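Flavin reductase domain protein, FMN-binding (Shewanella baltica, PDB 3HMZ) binds flavin mononucleotide and probably acts as an NAD(P)-dependent oxidoreductase, as in other flavin reductase-like proteins. Local coordinates at residues A[42-47]-A[94-99]; A[23-28]-A[167-172]; A[58-63]-A[152-157]. All coordinates share one frame; numbering follows the deposited sequence. Where two conformers were deposited one is given.

Contact 1 of 3, residues A[42-47]-A[94-99]. With FMN (flavin mononucleotide), chain B.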
loop_
_atom_site.group_PDB
_atom_site.type_symbol
_atom_site.label_atom_id
_atom_site.label_comp_id
_atom_site.label_asym_id
_atom_site.label_seq_id
_atom_site.Cartn_x
_atom_site.Cartn_y
_atom_site.Cartn_z
ATOM N N ASP A 42 2.116 12.323 23.381
ATOM C CA ASP A 42 1.593 11.476 22.300
ATOM C C ASP A 42 1.333 12.282 21.046
ATOM O O ASP A 42 1.038 13.477 21.082
ATOM C CB ASP A 42 0.281 10.815 22.765
ATOM C CG ASP A 42 0.493 9.796 23.861
ATOM O OD1 ASP A 42 1.467 9.046 23.790
ATOM O OD2 ASP A 42 -0.344 9.683 24.776
ATOM N N ASN A 43 1.408 11.595 19.912
ATOM C CA ASN A 43 1.067 12.196 18.664
ATOM C C ASN A 43 0.509 11.154 17.701
ATOM O O ASN A 43 0.736 9.962 17.866
ATOM C CB ASN A 43 2.241 12.901 17.994
ATOM C CG ASN A 43 1.803 13.953 17.006
ATOM O OD1 ASN A 43 0.667 14.435 17.038
ATOM N ND2 ASN A 43 2.723 14.334 16.118
ATOM N N VAL A 44 -0.261 11.652 16.751
ATOM C CA VAL A 44 -0.857 10.846 15.692
ATOM C C VAL A 44 -0.757 11.671 14.385
ATOM O O VAL A 44 -1.055 12.853 14.376
ATOM C CB VAL A 44 -2.353 10.517 15.985
ATOM C CG1 VAL A 44 -2.975 9.644 14.835
ATOM C CG2 VAL A 44 -2.553 9.902 17.392
HETATM N N MSE A 45 -0.388 11.006 13.291
HETATM C CA MSE A 45 -0.452 11.568 11.944
HETATM C C MSE A 45 -1.037 10.529 10.982
HETATM O O MSE A 45 -1.178 9.363 11.344
HETATM C CB MSE A 45 0.931 11.997 11.439
HETATM C CG MSE A 45 1.949 10.861 11.311
HETATM SE SE MSE A 45 3.575 11.388 10.453
HETATM C CE MSE A 45 3.376 10.525 8.746
ATOM N N ALA A 46 -1.373 10.983 9.778
ATOM C CA ALA A 46 -1.857 10.099 8.714
ATOM C C ALA A 46 -0.670 9.684 7.839
ATOM O O ALA A 46 0.247 10.489 7.576
ATOM C CB ALA A 46 -2.918 10.759 7.866
ATOM N N ALA A 47 -0.667 8.423 7.413
ATOM C CA ALA A 47 0.315 7.918 6.452
ATOM C C ALA A 47 -0.340 7.017 5.413
ATOM O O ALA A 47 -0.884 5.960 5.758
ATOM C CB ALA A 47 1.490 7.172 7.121
ATOM N N HIS A 94 -8.047 12.942 7.888
ATOM C CA HIS A 94 -7.592 14.085 7.125
ATOM C C HIS A 94 -7.006 15.174 8.022
ATOM O O HIS A 94 -5.975 15.755 7.700
ATOM C CB HIS A 94 -8.737 14.622 6.273
ATOM C CG HIS A 94 -8.278 15.611 5.254
ATOM N ND1 HIS A 94 -8.453 16.947 5.458
ATOM C CD2 HIS A 94 -7.535 15.484 4.126
ATOM C CE1 HIS A 94 -7.927 17.616 4.440
ATOM N NE2 HIS A 94 -7.370 16.752 3.609
ATOM N N ARG A 95 -7.628 15.381 9.187
ATOM C CA ARG A 95 -7.180 16.417 10.123
ATOM C C ARG A 95 -5.811 16.130 10.696
ATOM O O ARG A 95 -4.955 17.027 10.739
ATOM C CB ARG A 95 -8.183 16.621 11.260
ATOM C CG ARG A 95 -9.457 17.318 10.843
ATOM C CD ARG A 95 -10.374 17.486 12.054
ATOM N NE ARG A 95 -11.675 17.993 11.656
ATOM C CZ ARG A 95 -12.590 18.451 12.496
ATOM N NH1 ARG A 95 -12.339 18.503 13.788
ATOM N NH2 ARG A 95 -13.752 18.881 12.033
ATOM N N VAL A 96 -5.580 14.893 11.147
ATOM C CA VAL A 96 -4.253 14.557 11.712
ATOM C C VAL A 96 -3.151 14.574 10.656
ATOM O O VAL A 96 -1.983 14.687 11.010
ATOM C CB VAL A 96 -4.201 13.232 12.501
ATOM C CG1 VAL A 96 -5.192 13.290 13.715
ATOM C CG2 VAL A 96 -4.485 12.029 11.620
ATOM N N GLY A 97 -3.555 14.484 9.390
ATOM C CA GLY A 97 -2.642 14.604 8.277
ATOM C C GLY A 97 -2.523 16.000 7.686
ATOM O O GLY A 97 -1.831 16.175 6.678
ATOM N N SER A 98 -3.197 16.977 8.302
ATOM C CA SER A 98 -3.217 18.357 7.819
ATOM C C SER A 98 -2.778 19.377 8.876
ATOM O O SER A 98 -2.783 20.585 8.603
ATOM C CB SER A 98 -4.622 18.688 7.331
ATOM O OG SER A 98 -5.054 17.830 6.314
ATOM N N GLN A 99 -2.407 18.895 10.060
ATOM C CA GLN A 99 -2.004 19.706 11.211
ATOM C C GLN A 99 -0.811 19.055 11.875
ATOM O O GLN A 99 -0.818 17.839 12.015
ATOM C CB GLN A 99 -3.179 19.712 12.213
ATOM C CG GLN A 99 -4.460 20.344 11.665
ATOM C CD GLN A 99 -5.651 20.251 12.601
ATOM O OE1 GLN A 99 -5.508 20.248 13.811
ATOM N NE2 GLN A 99 -6.848 20.165 12.024
HETATM N N1 FMN B . 3.226 12.203 5.690
HETATM C C2 FMN B . 4.264 11.304 5.619
HETATM O O2 FMN B . 5.366 11.626 6.062
HETATM N N3 FMN B . 4.033 10.052 5.080
HETATM C C4 FMN B . 2.829 9.670 4.574
HETATM O O4 FMN B . 2.717 8.518 4.077
HETATM C C4A FMN B . 1.785 10.606 4.635
HETATM N N5 FMN B . 0.523 10.291 4.162
HETATM C C5A FMN B . -0.574 11.110 4.384
HETATM C C6 FMN B . -1.873 10.692 4.060
HETATM C C7 FMN B . -2.972 11.520 4.261
HETATM C C7M FMN B . -4.353 11.051 3.927
HETATM C C8 FMN B . -2.770 12.796 4.795
HETATM C C8M FMN B . -3.933 13.741 5.025
HETATM C C9 FMN B . -1.480 13.191 5.120
HETATM C C9A FMN B . -0.362 12.393 4.935
HETATM N N10 FMN B . 0.935 12.772 5.273
HETATM C C10 FMN B . 1.983 11.869 5.194
HETATM C "C1'" FMN B . 1.221 14.074 5.970
HETATM C "C2'" FMN B . 1.301 13.997 7.500
HETATM O "O2'" FMN B . 0.241 13.202 8.058
HETATM C "C3'" FMN B . 1.234 15.437 7.995
HETATM O "O3'" FMN B . 2.404 16.126 7.561
HETATM C "C4'" FMN B . 0.967 15.570 9.508
HETATM O "O4'" FMN B . 0.478 16.889 9.724
HETATM C "C5'" FMN B . 2.181 15.324 10.382
HETATM O "O5'" FMN B . 1.785 15.557 11.734
HETATM P P FMN B . 2.891 15.716 12.880
HETATM O O1P FMN B . 2.072 16.150 14.083
HETATM O O2P FMN B . 3.628 14.421 13.072
HETATM O O3P FMN B . 3.864 16.781 12.442
#
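Val-96, in the last turn of helix 90-96, lays its CG2 methyl on the backbone of strand 41-55, 3.8 Å from Ala-46 N. Chi1 of -60° sets CG1 beside the backbone N and leaves CG2 between N and the carbonyl carbon, facing the strand, where it also meets Ala-46 CB and Val-44 CG1. The remaining apolar contact is Ala-46 CB against Gly-97 CA; a side chain at Gly-97 would run into both Ala-46 and the C8M methyl of FMN.

No conventional hydrogen bond joins the two segments directly. A CA-H...O contact links Met-45 CA to Val-96 O at 3.6 Å, and Lys-107 NZ bonds to both Val-44 O and Val-96 O.

FMN supplies the polar joint. Its O2' donates to Ala-46 O at 2.8 Å and accepts a weak bond from Ala-46 N, while FMN O4' donates to Gln-99 O, also at 2.8 Å. Asn-43 ND2 reaches the phosphate oxygen O1P over 2.8 Å, nearly straight at 173°. Selenomethionine Met-45, bent at chi3, sets CE 3.3 Å from FMN C2.

The strand and the loop that follows the helix thus hold the ribityl chain largely through backbone oxygens, with the Asn-43 amide adding a nearly straight bond to a phosphate oxygen.

Contact 2 of 3, residues A[23-28]-A[167-172]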
loop_
_atom_site.group_PDB
_atom_site.type_symbol
_atom_site.label_atom_id
_atom_site.label_comp_id
_atom_site.label_asym_id
_atom_site.label_seq_id
_atom_site.Cartn_x
_atom_site.Cartn_y
_atom_site.Cartn_z
ATOM N N TYR A 23 0.150 -9.317 8.929
ATOM C CA TYR A 23 0.374 -8.651 7.610
ATOM C C TYR A 23 -0.948 -8.444 6.845
ATOM O O TYR A 23 -1.084 -7.488 6.067
ATOM C CB TYR A 23 1.360 -9.426 6.728
ATOM C CG TYR A 23 0.760 -10.660 6.117
ATOM C CD1 TYR A 23 0.659 -11.867 6.823
ATOM C CD2 TYR A 23 0.235 -10.620 4.838
ATOM C CE1 TYR A 23 0.035 -12.973 6.272
ATOM C CE2 TYR A 23 -0.379 -11.722 4.285
ATOM C CZ TYR A 23 -0.464 -12.905 4.992
ATOM O OH TYR A 23 -1.098 -13.997 4.440
ATOM N N ARG A 24 -1.926 -9.318 7.094
ATOM C CA ARG A 24 -3.216 -9.218 6.389
ATOM C C ARG A 24 -3.992 -7.941 6.727
ATOM O O ARG A 24 -4.822 -7.486 5.956
ATOM C CB ARG A 24 -4.079 -10.426 6.664
ATOM C CG ARG A 24 -3.466 -11.691 6.095
ATOM C CD ARG A 24 -4.367 -12.819 6.285
ATOM N NE ARG A 24 -3.775 -14.078 5.832
ATOM C CZ ARG A 24 -4.393 -15.243 5.933
ATOM N NH1 ARG A 24 -5.576 -15.333 6.516
ATOM N NH2 ARG A 24 -3.785 -16.340 5.495
ATOM N N LEU A 25 -3.677 -7.352 7.883
ATOM C CA LEU A 25 -4.313 -6.124 8.307
ATOM C C LEU A 25 -3.984 -4.965 7.343
ATOM O O LEU A 25 -4.709 -3.967 7.305
ATOM C CB LEU A 25 -3.892 -5.763 9.743
ATOM C CG LEU A 25 -4.315 -6.803 10.791
ATOM C CD1 LEU A 25 -3.670 -6.519 12.169
ATOM C CD2 LEU A 25 -5.847 -6.920 10.921
ATOM N N LEU A 26 -2.847 -5.054 6.635
ATOM C CA LEU A 26 -2.406 -4.002 5.739
ATOM C C LEU A 26 -2.370 -4.419 4.275
ATOM O O LEU A 26 -1.959 -3.630 3.438
ATOM C CB LEU A 26 -1.006 -3.526 6.141
ATOM C CG LEU A 26 -0.859 -2.989 7.554
ATOM C CD1 LEU A 26 0.574 -2.582 7.835
ATOM C CD2 LEU A 26 -1.835 -1.824 7.830
ATOM N N ASN A 27 -2.725 -5.672 3.973
ATOM C CA ASN A 27 -2.472 -6.221 2.635
ATOM C C ASN A 27 -3.215 -5.517 1.506
ATOM O O ASN A 27 -2.682 -5.395 0.401
ATOM C CB ASN A 27 -2.713 -7.725 2.620
ATOM C CG ASN A 27 -1.563 -8.502 2.047
ATOM O OD1 ASN A 27 -0.425 -8.088 2.138
ATOM N ND2 ASN A 27 -1.854 -9.676 1.528
ATOM N N HIS A 28 -4.409 -5.015 1.834
ATOM C CA HIS A 28 -5.239 -4.286 0.900
ATOM C C HIS A 28 -4.817 -2.805 0.717
ATOM O O HIS A 28 -5.473 -2.057 -0.007
ATOM C CB HIS A 28 -6.705 -4.405 1.276
ATOM C CG HIS A 28 -7.041 -3.822 2.602
ATOM N ND1 HIS A 28 -6.444 -4.236 3.778
ATOM C CD2 HIS A 28 -7.980 -2.920 2.945
ATOM C CE1 HIS A 28 -6.967 -3.554 4.784
ATOM N NE2 HIS A 28 -7.897 -2.739 4.304
ATOM N N GLY A 167 -8.219 -14.221 11.013
ATOM C CA GLY A 167 -7.309 -13.953 9.920
ATOM C C GLY A 167 -7.843 -13.341 8.651
ATOM O O GLY A 167 -7.112 -13.297 7.674
ATOM N N HIS A 168 -9.100 -12.911 8.631
ATOM C CA HIS A 168 -9.695 -12.309 7.438
ATOM C C HIS A 168 -10.537 -11.084 7.742
ATOM O O HIS A 168 -11.174 -10.981 8.783
ATOM C CB HIS A 168 -10.585 -13.315 6.705
ATOM C CG HIS A 168 -9.848 -14.542 6.260
ATOM N ND1 HIS A 168 -9.220 -14.625 5.041
ATOM C CD2 HIS A 168 -9.550 -15.687 6.918
ATOM C CE1 HIS A 168 -8.604 -15.798 4.948
ATOM N NE2 HIS A 168 -8.787 -16.463 6.080
ATOM N N TRP A 169 -10.525 -10.169 6.790
ATOM C CA TRP A 169 -11.396 -9.027 6.813
ATOM C C TRP A 169 -12.793 -9.480 6.447
ATOM O O TRP A 169 -12.961 -10.453 5.679
ATOM C CB TRP A 169 -10.942 -7.944 5.823
ATOM C CG TRP A 169 -9.720 -7.223 6.248
ATOM C CD1 TRP A 169 -8.471 -7.440 5.823
ATOM C CD2 TRP A 169 -9.643 -6.161 7.215
ATOM N NE1 TRP A 169 -7.592 -6.550 6.405
ATOM C CE2 TRP A 169 -8.284 -5.776 7.302
ATOM C CE3 TRP A 169 -10.577 -5.521 8.025
ATOM C CZ2 TRP A 169 -7.851 -4.746 8.122
ATOM C CZ3 TRP A 169 -10.134 -4.498 8.870
ATOM C CH2 TRP A 169 -8.786 -4.116 8.886
ATOM N N HIS A 170 -13.777 -8.755 6.970
ATOM C CA HIS A 170 -15.196 -9.038 6.725
ATOM C C HIS A 170 -15.926 -7.739 6.435
ATOM O O HIS A 170 -16.972 -7.478 6.976
ATOM C CB HIS A 170 -15.773 -9.793 7.916
ATOM C CG HIS A 170 -15.241 -11.178 8.051
ATOM N ND1 HIS A 170 -15.677 -12.201 7.239
ATOM C CD2 HIS A 170 -14.295 -11.706 8.855
ATOM C CE1 HIS A 170 -15.021 -13.304 7.549
ATOM N NE2 HIS A 170 -14.161 -13.021 8.507
ATOM N N PHE A 171 -15.347 -6.920 5.543
ATOM C CA PHE A 171 -15.979 -5.616 5.228
ATOM C C PHE A 171 -17.409 -5.753 4.682
ATOM O O PHE A 171 -18.275 -4.884 4.946
ATOM C CB PHE A 171 -15.125 -4.827 4.234
ATOM C CG PHE A 171 -13.817 -4.413 4.762
ATOM C CD1 PHE A 171 -13.734 -3.477 5.800
ATOM C CD2 PHE A 171 -12.628 -4.863 4.184
ATOM C CE1 PHE A 171 -12.487 -3.057 6.249
ATOM C CE2 PHE A 171 -11.420 -4.432 4.639
ATOM C CZ PHE A 171 -11.341 -3.528 5.663
ATOM N N ASP A 172 -17.632 -6.858 3.952
ATOM C CA ASP A 172 -18.936 -7.076 3.337
ATOM C C ASP A 172 -20.055 -7.229 4.362
ATOM O O ASP A 172 -21.175 -6.784 4.087
ATOM C CB ASP A 172 -18.922 -8.241 2.327
ATOM C CG ASP A 172 -18.586 -9.586 2.964
ATOM O OD1 ASP A 172 -17.786 -9.631 3.922
ATOM O OD2 ASP A 172 -19.094 -10.611 2.477
#
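An aromatic cluster of His-28, Trp-169 and Phe-171 joins the loop before strand 32-38 to the short strand 168-169 and the residues that follow it, beside the second subunit. His-28 CE1 lies over one face of the Trp-169 indole, toward the rim and 3.5 Å from Trp-169 NE1; the two ring planes are inclined at 62°. Its chi1 of 63° places the imidazole between its own backbone N and carbonyl carbon, directed at the indole. Beside it, over the same indole face, Phe-171 CZ comes 3.8 Å from His-28 NE2; NE2 itself is hydrogen-bonded to Ser-180 OG. Tyr-190 of the second subunit meets the Phe-171 ring edge to face.

The indole edge does the polar work. Trp-169 NE1 donates to Arg-24 O at 3.0 Å, with that oxygen near the ring plane and the bond bent to 147°. Next to it Leu-25 O abuts Trp-169 CZ2 at 3.3 Å, while the Leu-25 side chain crosses the indole at about a right angle, its CD2 nearest Trp-169 CZ2.

Farther out, the extended Arg-24 chain carries NH1 to Gly-167 O, 2.8 Å away and in the guanidinium plane, although the donor stands above the carbonyl plane. Arg-24 NE is bonded in that same plane to Tyr-23 OH at 3.0 Å, so two bonds fix the group's rotation. NH1 also rests over a face of the His-168 ring. A leucine in place of Arg-24 would probably leave Gly-167 O and Tyr-23 OH without this donor and uncover one face of the His-168 ring.

Arg-24 thus works from both ends: its carbonyl takes the indole N-H, its NH1 reaches the Gly-167 carbonyl and its NE the Tyr-23 hydroxyl, while the carbonyl of Leu-25 stays buried without a partner.

Contact 3 of 3, residues A[58-63]-A[152-157]. With FMN (flavin mononucleotide), chain B.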
loop_
_atom_site.group_PDB
_atom_site.type_symbol
_atom_site.label_atom_id
_atom_site.label_comp_id
_atom_site.label_asym_id
_atom_site.label_seq_id
_atom_site.Cartn_x
_atom_site.Cartn_y
_atom_site.Cartn_z
ATOM N N PRO A 58 6.265 -10.649 11.372
ATOM C CA PRO A 58 5.836 -9.527 10.557
ATOM C C PRO A 58 6.723 -8.285 10.631
ATOM O O PRO A 58 7.264 -7.952 11.688
ATOM C CB PRO A 58 4.440 -9.227 11.073
ATOM C CG PRO A 58 4.446 -9.791 12.458
ATOM C CD PRO A 58 5.275 -11.012 12.378
ATOM N N LYS A 59 6.845 -7.596 9.502
ATOM C CA LYS A 59 7.541 -6.323 9.408
ATOM C C LYS A 59 6.746 -5.427 8.454
ATOM O O LYS A 59 5.948 -5.909 7.623
ATOM C CB LYS A 59 8.967 -6.460 8.883
ATOM C CG LYS A 59 9.887 -7.380 9.693
ATOM C CD LYS A 59 11.294 -7.372 9.092
ATOM C CE LYS A 59 12.289 -8.479 9.596
ATOM N NZ LYS A 59 11.950 -9.172 10.800
ATOM N N LEU A 60 7.006 -4.143 8.583
ATOM C CA LEU A 60 6.411 -3.142 7.710
ATOM C C LEU A 60 7.349 -1.977 7.464
ATOM O O LEU A 60 8.376 -1.825 8.172
ATOM C CB LEU A 60 5.022 -2.720 8.236
ATOM C CG LEU A 60 4.966 -2.075 9.627
ATOM C CD1 LEU A 60 5.552 -0.630 9.684
ATOM C CD2 LEU A 60 3.497 -2.038 10.066
ATOM N N THR A 61 7.040 -1.239 6.407
ATOM C CA THR A 61 7.720 -0.018 6.084
ATOM C C THR A 61 6.755 1.139 6.265
ATOM O O THR A 61 5.542 0.981 6.057
ATOM C CB THR A 61 8.281 0.030 4.635
ATOM O OG1 THR A 61 7.215 -0.214 3.701
ATOM C CG2 THR A 61 9.429 -0.997 4.459
ATOM N N VAL A 62 7.289 2.323 6.574
ATOM C CA VAL A 62 6.511 3.569 6.535
ATOM C C VAL A 62 7.453 4.714 6.140
ATOM O O VAL A 62 8.627 4.720 6.528
ATOM C CB VAL A 62 5.730 3.834 7.831
ATOM C CG1 VAL A 62 6.669 4.034 9.082
ATOM C CG2 VAL A 62 4.750 4.967 7.613
ATOM N N VAL A 63 6.952 5.607 5.316
ATOM C CA VAL A 63 7.680 6.782 4.867
ATOM C C VAL A 63 7.243 7.940 5.743
ATOM O O VAL A 63 6.049 8.259 5.821
ATOM C CB VAL A 63 7.437 7.068 3.389
ATOM C CG1 VAL A 63 8.315 8.220 2.956
ATOM C CG2 VAL A 63 7.713 5.809 2.545
ATOM N N ALA A 152 10.098 -1.497 10.502
ATOM C CA ALA A 152 9.818 -1.958 11.851
ATOM C C ALA A 152 9.369 -3.394 11.927
ATOM O O ALA A 152 8.753 -3.894 10.989
ATOM C CB ALA A 152 8.727 -1.064 12.532
ATOM N N GLU A 153 9.662 -4.024 13.064
ATOM C CA GLU A 153 9.104 -5.329 13.353
ATOM C C GLU A 153 7.749 -5.102 14.040
ATOM O O GLU A 153 7.606 -4.233 14.899
ATOM C CB GLU A 153 10.040 -6.162 14.230
ATOM C CG GLU A 153 9.432 -7.383 14.885
ATOM C CD GLU A 153 10.498 -8.442 15.234
ATOM O OE1 GLU A 153 11.719 -8.082 15.311
ATOM O OE2 GLU A 153 10.114 -9.621 15.349
ATOM N N VAL A 154 6.761 -5.887 13.644
ATOM C CA VAL A 154 5.427 -5.833 14.280
ATOM C C VAL A 154 5.520 -6.843 15.431
ATOM O O VAL A 154 5.799 -8.050 15.215
ATOM C CB VAL A 154 4.326 -6.197 13.298
ATOM C CG1 VAL A 154 2.999 -6.350 14.041
ATOM C CG2 VAL A 154 4.258 -5.139 12.181
ATOM N N ILE A 155 5.351 -6.343 16.651
ATOM C CA ILE A 155 5.449 -7.142 17.873
ATOM C C ILE A 155 4.132 -7.505 18.524
ATOM O O ILE A 155 4.105 -8.257 19.498
ATOM C CB ILE A 155 6.420 -6.456 18.910
ATOM C CG1 ILE A 155 5.879 -5.106 19.392
ATOM C CG2 ILE A 155 7.831 -6.295 18.255
ATOM C CD1 ILE A 155 6.740 -4.426 20.507
ATOM N N GLY A 156 3.035 -6.933 18.022
ATOM C CA GLY A 156 1.725 -7.233 18.517
ATOM C C GLY A 156 0.706 -6.712 17.526
ATOM O O GLY A 156 0.986 -5.718 16.833
ATOM N N ALA A 157 -0.440 -7.397 17.430
ATOM C CA ALA A 157 -1.495 -7.004 16.504
ATOM C C ALA A 157 -2.840 -7.344 17.091
ATOM O O ALA A 157 -2.989 -8.384 17.767
ATOM C CB ALA A 157 -1.277 -7.672 15.155
HETATM N N1 FMN B . 3.226 12.203 5.690
HETATM C C2 FMN B . 4.264 11.304 5.619
HETATM O O2 FMN B . 5.366 11.626 6.062
HETATM N N3 FMN B . 4.033 10.052 5.080
HETATM C C4 FMN B . 2.829 9.670 4.574
HETATM O O4 FMN B . 2.717 8.518 4.077
HETATM C C4A FMN B . 1.785 10.606 4.635
HETATM N N5 FMN B . 0.523 10.291 4.162
HETATM C C5A FMN B . -0.574 11.110 4.384
HETATM C C6 FMN B . -1.873 10.692 4.060
HETATM C C7 FMN B . -2.972 11.520 4.261
HETATM C C7M FMN B . -4.353 11.051 3.927
HETATM C C8 FMN B . -2.770 12.796 4.795
HETATM C C8M FMN B . -3.933 13.741 5.025
HETATM C C9 FMN B . -1.480 13.191 5.120
HETATM C C9A FMN B . -0.362 12.393 4.935
HETATM N N10 FMN B . 0.935 12.772 5.273
HETATM C C10 FMN B . 1.983 11.869 5.194
HETATM C "C1'" FMN B . 1.221 14.074 5.970
HETATM C "C2'" FMN B . 1.301 13.997 7.500
HETATM O "O2'" FMN B . 0.241 13.202 8.058
HETATM C "C3'" FMN B . 1.234 15.437 7.995
HETATM O "O3'" FMN B . 2.404 16.126 7.561
HETATM C "C4'" FMN B . 0.967 15.570 9.508
HETATM O "O4'" FMN B . 0.478 16.889 9.724
HETATM C "C5'" FMN B . 2.181 15.324 10.382
HETATM O "O5'" FMN B . 1.785 15.557 11.734
HETATM P P FMN B . 2.891 15.716 12.880
HETATM O O1P FMN B . 2.072 16.150 14.083
HETATM O O2P FMN B . 3.628 14.421 13.072
HETATM O O3P FMN B . 3.864 16.781 12.442
#
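Val-154 sits at the apolar centre, its methyls and CB filling the angle between Pro-58 and Leu-60. Val-154 CG2 meets Leu-60 CD2 at 3.8 Å, the two side chains crossing at about a right angle. Val-154 CB lies 3.7 Å from Pro-58 CG, and the same ring carbon also nears the Val-154 carbonyl oxygen. Chi1 of 171° sets Val-154 CG1 opposite the backbone N and turns CG2 onto Leu-60. Leu-60 and Ala-152 share one face of the sheet, where Leu-60 CD1 stands near Ala-152 CB; Cys-135 of strand 131-138 packs on both.

Around this core runs the antiparallel ladder. Leu-60 and Ala-152 form a hydrogen-bonded pair: Leu-60 N donates to Ala-152 O at 3.0 Å, and Ala-152 N donates in return to Leu-60 O. Val-154 N reaches Pro-58 O at 2.9 Å. Between them Lys-59 and Glu-153 make a non-hydrogen-bonded pair, where Lys-59 CA comes within 3.1 Å of Ala-152 O. Beyond the ladder, Ile-155 and Gly-156 form a classic beta bulge opposite Ala-134.

At the polar edge Lys-59 and Glu-153 occupy the other face. Lys-59 NZ and Glu-153 OE1 remain 4.6 Å apart, beyond direct contact, so any attraction between the opposite charges is probably modest. At its far end strand 58-63 presents Val-63 O to FMN N3 at 2.8 Å.

The pair of strands puts Leu-60 and Ala-152 on the apolar face and Lys-59 and Glu-153 on the other, and strand 58-63 ends in a carbonyl that accepts the flavin N3-H.

How the contacts relate
Contact 2 closes the longest loop of chain, from 23-28 to 167-172, and both other contacts are nested within it; contacts 1 and 3 alternate along the sequence. Strands 41-55 and 58-63 are neighbours in the main antiparallel sheet, so contacts 1 and 3, centres about 19 Å apart on opposite sides of the chain's centre, share that sheet. They meet where Ala-47 CB packs on Val-62 CG2, and both reach FMN. Contact 2 lies about 23 Å from contact 1 and 16 Å from contact 3, centre to centre, touching the latter through Leu-26 on Leu-60. Strand 58-63 thus runs from the flavin, at Val-63, to the packing against contact 2, and contacts 2 and 3 both touch the second subunit.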